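Local coordinates for fimbriae-associated protein Fap1 (Streptococcus parasanguinis, PDB 3RGU) that forms part of the cell-wall-anchored fimbriae of an oral streptococcus and probably contributes, through this helical subdomain, to adhesion and biofilm formation, at residues M34-A38 / L95-T99; L41-A45 / L102-L106. One frame throughout, in Å; residues are numbered along the deposited sequence.

Contact 1 (M34-A38 / L95-T99); sequences MISEA and LGNNT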
loop_
_atom_site.group_PDB
_atom_site.type_symbol
_atom_site.label_atom_id
_atom_site.label_comp_id
_atom_site.label_asym_id
_atom_site.label_seq_id
_atom_site.Cartn_x
_atom_site.Cartn_y
_atom_site.Cartn_z
ATOM N N MET A 34 2.118 -6.042 6.659
ATOM C CA MET A 34 2.108 -4.869 5.798
ATOM C C MET A 34 1.055 -5.070 4.727
ATOM O O MET A 34 0.306 -4.152 4.378
ATOM C CB MET A 34 3.483 -4.681 5.159
ATOM C CG MET A 34 3.700 -3.341 4.485
ATOM S SD MET A 34 3.414 -1.918 5.567
ATOM C CE MET A 34 4.471 -2.266 6.985
ATOM N N ILE A 35 1.004 -6.288 4.204
ATOM C CA ILE A 35 -0.010 -6.663 3.234
ATOM C C ILE A 35 -1.435 -6.401 3.723
ATOM O O ILE A 35 -2.231 -5.823 3.000
ATOM C CB ILE A 35 0.147 -8.121 2.779
ATOM C CG1 ILE A 35 1.225 -8.189 1.709
ATOM C CG2 ILE A 35 -1.151 -8.642 2.209
ATOM C CD1 ILE A 35 1.671 -9.576 1.383
ATOM N N SER A 36 -1.761 -6.798 4.941
ATOM C CA SER A 36 -3.118 -6.592 5.394
ATOM C C SER A 36 -3.352 -5.120 5.761
ATOM O O SER A 36 -4.467 -4.618 5.693
ATOM C CB SER A 36 -3.453 -7.544 6.532
ATOM O OG SER A 36 -2.770 -7.170 7.707
ATOM N N GLU A 37 -2.294 -4.408 6.099
ATOM C CA GLU A 37 -2.426 -2.979 6.339
ATOM C C GLU A 37 -2.675 -2.207 5.035
ATOM O O GLU A 37 -3.484 -1.268 4.983
ATOM C CB GLU A 37 -1.169 -2.472 7.022
ATOM C CG GLU A 37 -1.238 -1.054 7.550
ATOM C CD GLU A 37 0.096 -0.609 8.165
ATOM O OE1 GLU A 37 0.960 -1.481 8.445
ATOM O OE2 GLU A 37 0.286 0.615 8.366
ATOM N N ALA A 38 -1.982 -2.620 3.980
ATOM C CA ALA A 38 -2.099 -1.964 2.692
ATOM C C ALA A 38 -3.497 -2.124 2.151
ATOM O O ALA A 38 -4.069 -1.164 1.640
ATOM C CB ALA A 38 -1.119 -2.536 1.729
ATOM N N LEU A 95 6.480 -1.553 -0.384
ATOM C CA LEU A 95 5.078 -1.644 -0.035
ATOM C C LEU A 95 4.780 -0.770 1.179
ATOM O O LEU A 95 3.738 -0.115 1.234
ATOM C CB LEU A 95 4.632 -3.090 0.213
ATOM C CG LEU A 95 3.133 -3.204 0.563
ATOM C CD1 LEU A 95 2.235 -2.782 -0.612
ATOM C CD2 LEU A 95 2.754 -4.600 1.055
ATOM N N GLY A 96 5.706 -0.753 2.134
ATOM C CA GLY A 96 5.557 0.053 3.336
ATOM C C GLY A 96 5.519 1.527 2.997
ATOM O O GLY A 96 4.637 2.245 3.460
ATOM N N ASN A 97 6.465 1.967 2.169
ATOM C CA ASN A 97 6.580 3.370 1.781
ATOM C C ASN A 97 5.356 3.858 1.048
ATOM O O ASN A 97 4.878 4.963 1.295
ATOM C CB ASN A 97 7.823 3.595 0.907
ATOM C CG ASN A 97 9.132 3.516 1.697
ATOM O OD1 ASN A 97 9.191 3.852 2.894
ATOM N ND2 ASN A 97 10.191 3.073 1.020
ATOM N N ASN A 98 4.854 3.028 0.140
ATOM C CA ASN A 98 3.624 3.332 -0.573
ATOM C C ASN A 98 2.436 3.455 0.359
ATOM O O ASN A 98 1.692 4.425 0.262
ATOM C CB ASN A 98 3.361 2.307 -1.665
ATOM C CG ASN A 98 4.184 2.571 -2.902
ATOM O OD1 ASN A 98 4.956 3.527 -2.951
ATOM N ND2 ASN A 98 4.031 1.723 -3.913
ATOM N N THR A 99 2.281 2.482 1.258
ATOM C CA THR A 99 1.232 2.479 2.279
ATOM C C THR A 99 1.372 3.725 3.152
ATOM O O THR A 99 0.387 4.398 3.447
ATOM C CB THR A 99 1.354 1.241 3.175
ATOM O OG1 THR A 99 1.085 0.070 2.404
ATOM C CG2 THR A 99 0.364 1.282 4.284
#
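Met34 reaches across to helix 85-109 and lies against Leu95 and Gly96. Its CG is set anti to the backbone N (chi1 -167°), and the chain then bends at both further torsions. This bend lays the sulfur over the backbone of Gly96, with Met34 SD 3.7 Å from Gly96 CA. Lower down the same side chain, Met34 CG touches Leu95 CD2 at 3.8 Å. The two side chains run alongside one another, pointing opposite ways, so they meet flank to flank.

Leu95 also has CG anti to its N, and its two methyls part company. CD2 goes to Met34 and to Ile35, whose CG1 lies 4.0 Å from Leu95 CD2. The side chain of Ile35 is set nearly perpendicular to that of Leu95. The other methyl, Leu95 CD1, sits 4.1 Å from Ala38 CB.

Thr99 comes in one turn further on. Its hydroxyl does not bond across the contact. It turns back on its own helix, where Thr99 OG1 donates to Leu95 O at 2.9 Å. The amide of Thr99 binds the same oxygen from the opposite face of the carbonyl plane, so two donors grip it. The hydroxyl's bond probably holds the rotation of Thr99 and leaves OG1 against Ala38, with Ala38 CB 3.5 Å from Thr99 OG1. The methyl, Thr99 CG2, faces the carboxylate of Glu37 at the exposed border.

Helix 54-79 covers the inner side, with Ile78 against Ile35, Leu71 against Ala38 and Thr74 against Leu95. The axes of the two short segments approach to 10.0 Å at an angle of 27°. The arrangement is that of two near-parallel helices, first and third in the chain, in a three-helix bundle.

Contact 2 (L41-A45 / L102-L106); sequences LNDMA and LGNEL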
loop_
_atom_site.group_PDB
_atom_site.type_symbol
_atom_site.label_atom_id
_atom_site.label_comp_id
_atom_site.label_asym_id
_atom_site.label_seq_id
_atom_site.Cartn_x
_atom_site.Cartn_y
_atom_site.Cartn_z
ATOM N N LEU A 41 -5.994 0.308 3.959
ATOM C CA LEU A 41 -5.904 1.680 3.492
ATOM C C LEU A 41 -6.450 1.814 2.098
ATOM O O LEU A 41 -7.119 2.785 1.784
ATOM C CB LEU A 41 -4.472 2.167 3.513
ATOM C CG LEU A 41 -3.883 2.565 4.861
ATOM C CD1 LEU A 41 -2.690 3.405 4.563
ATOM C CD2 LEU A 41 -4.853 3.359 5.700
ATOM N N ASN A 42 -6.155 0.831 1.259
ATOM C CA ASN A 42 -6.657 0.820 -0.109
ATOM C C ASN A 42 -8.187 0.813 -0.178
ATOM O O ASN A 42 -8.778 1.532 -0.989
ATOM C CB ASN A 42 -6.081 -0.370 -0.885
ATOM C CG ASN A 42 -4.712 -0.077 -1.488
ATOM O OD1 ASN A 42 -4.091 0.935 -1.186
ATOM N ND2 ASN A 42 -4.247 -0.964 -2.356
ATOM N N ASP A 43 -8.814 -0.007 0.671
ATOM C CA ASP A 43 -10.260 -0.003 0.848
ATOM C C ASP A 43 -10.747 1.381 1.287
ATOM O O ASP A 43 -11.628 1.973 0.651
ATOM C CB ASP A 43 -10.671 -1.067 1.858
ATOM C CG ASP A 43 -10.554 -2.475 1.296
ATOM O OD1 ASP A 43 -10.563 -2.622 0.057
ATOM O OD2 ASP A 43 -10.455 -3.447 2.077
ATOM N N MET A 44 -10.151 1.915 2.348
ATOM C CA MET A 44 -10.523 3.241 2.814
ATOM C C MET A 44 -10.413 4.279 1.723
ATOM O O MET A 44 -11.225 5.183 1.651
ATOM C CB MET A 44 -9.682 3.680 4.012
ATOM C CG MET A 44 -9.811 2.774 5.208
ATOM S SD MET A 44 -11.522 2.333 5.560
ATOM C CE MET A 44 -12.162 3.942 6.065
ATOM N N ALA A 45 -9.405 4.159 0.878
ATOM C CA ALA A 45 -9.151 5.206 -0.075
ATOM C C ALA A 45 -10.194 5.139 -1.173
ATOM O O ALA A 45 -10.679 6.171 -1.653
ATOM C CB ALA A 45 -7.761 5.060 -0.639
ATOM N N LEU A 102 0.073 6.834 1.175
ATOM C CA LEU A 102 -1.364 6.785 1.050
ATOM C C LEU A 102 -2.005 7.264 2.334
ATOM O O LEU A 102 -3.001 7.983 2.298
ATOM C CB LEU A 102 -1.807 5.360 0.768
ATOM C CG LEU A 102 -3.294 5.113 0.531
ATOM C CD1 LEU A 102 -3.805 5.946 -0.647
ATOM C CD2 LEU A 102 -3.543 3.621 0.311
ATOM N N GLY A 103 -1.423 6.871 3.464
ATOM C CA GLY A 103 -1.861 7.345 4.779
ATOM C C GLY A 103 -1.852 8.860 4.856
ATOM O O GLY A 103 -2.859 9.482 5.186
ATOM N N ASN A 104 -0.721 9.461 4.517
ATOM C CA ASN A 104 -0.605 10.909 4.610
ATOM C C ASN A 104 -1.564 11.602 3.674
ATOM O O ASN A 104 -2.099 12.653 4.008
ATOM C CB ASN A 104 0.827 11.382 4.354
ATOM C CG ASN A 104 1.830 10.751 5.304
ATOM O OD1 ASN A 104 2.955 10.456 4.908
ATOM N ND2 ASN A 104 1.429 10.536 6.559
ATOM N N GLU A 105 -1.781 11.002 2.509
ATOM C CA GLU A 105 -2.720 11.539 1.542
ATOM C C GLU A 105 -4.123 11.541 2.146
ATOM O O GLU A 105 -4.848 12.535 2.060
ATOM C CB GLU A 105 -2.678 10.727 0.252
ATOM C CG GLU A 105 -3.577 11.260 -0.849
ATOM C CD GLU A 105 -3.208 12.666 -1.297
ATOM O OE1 GLU A 105 -2.001 12.990 -1.365
ATOM O OE2 GLU A 105 -4.135 13.448 -1.593
ATOM N N LEU A 106 -4.484 10.431 2.782
ATOM C CA LEU A 106 -5.775 10.310 3.442
ATOM C C LEU A 106 -5.974 11.339 4.558
ATOM O O LEU A 106 -7.043 11.945 4.664
ATOM C CB LEU A 106 -5.970 8.896 3.976
ATOM C CG LEU A 106 -6.498 7.888 2.966
ATOM C CD1 LEU A 106 -6.442 6.492 3.569
ATOM C CD2 LEU A 106 -7.915 8.242 2.527
#
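Leu41 and Leu102 make the closest apolar contact here, with Leu41 CB 3.6 Å from Leu102 CD2. The other methyl of Leu102 turns to the small side chain one turn along, and Leu102 CD1 lies 4.1 Å from Ala45 CB. With CG anti to the backbone N (chi1 -177°), the branch of Leu102 is carried toward helix 32-50, and its two methyls part toward Leu41 and Ala45.

Leu106 adds a second set of apolar contacts. Its CD1 meets Leu41 CD2 at 4.1 Å, the two side chains meeting at a slant. The same methyl lies near Met44 CB, although the rest of the methionine leads away toward the surface.

Two methyls meet backbone atoms. Leu106 CD2 packs over the backbone of Ala45, 4.2 Å from Ala45 CA. Leu41 CD1 rests on the helix at Gly103, 3.9 Å from Gly103 N. With no side chain at Gly103, the methyl meets the main chain directly.

Polar groups contribute little across the contact, and no hydrogen bond joins the two segments. Asn42 leaves its backbone pointing away from helix 85-109, but its amide turns back, and OD1 reaches the methyl Leu102 CD2. The two side chains lie roughly perpendicular. The amide nitrogen of Asn42 makes a weak hydrogen bond to Gln68 OE1 of helix 54-79. Leu64 and Thr67 of that helix also touch Asn42, and Ser63 touches Leu102. At the far end, Leu106 O takes a weak hydrogen bond from Lys48 NZ.

The local axes approach to 10.5 Å and are inclined at 32°. Leucine and alanine side chains thus join two near-parallel helices, with the middle helix of the chain behind them. This is typical of an interhelical seam in a three-helix bundle, apolar within and partly open at its border.

Overall arrangement
Contacts 1 and 2 are successive steps along one interface between helix 32-50 and helix 85-109. Their centres lie about 10 Å apart. On each helix the second segment starts seven residues after the first, about two turns on. Equivalent positions therefore recur: Leu95 and Leu102, Gly96 and Gly103, Ala38 and Ala45. The contacts also meet directly, where Leu41 CD1 packs 3.4 Å from Thr99 O. Contact 1 is nearer the middle of the chain, its centre about 4 Å from the chain centre, against about 8 Å for contact 2. Helix 54-79 runs beside both and closes the three-helix bundle.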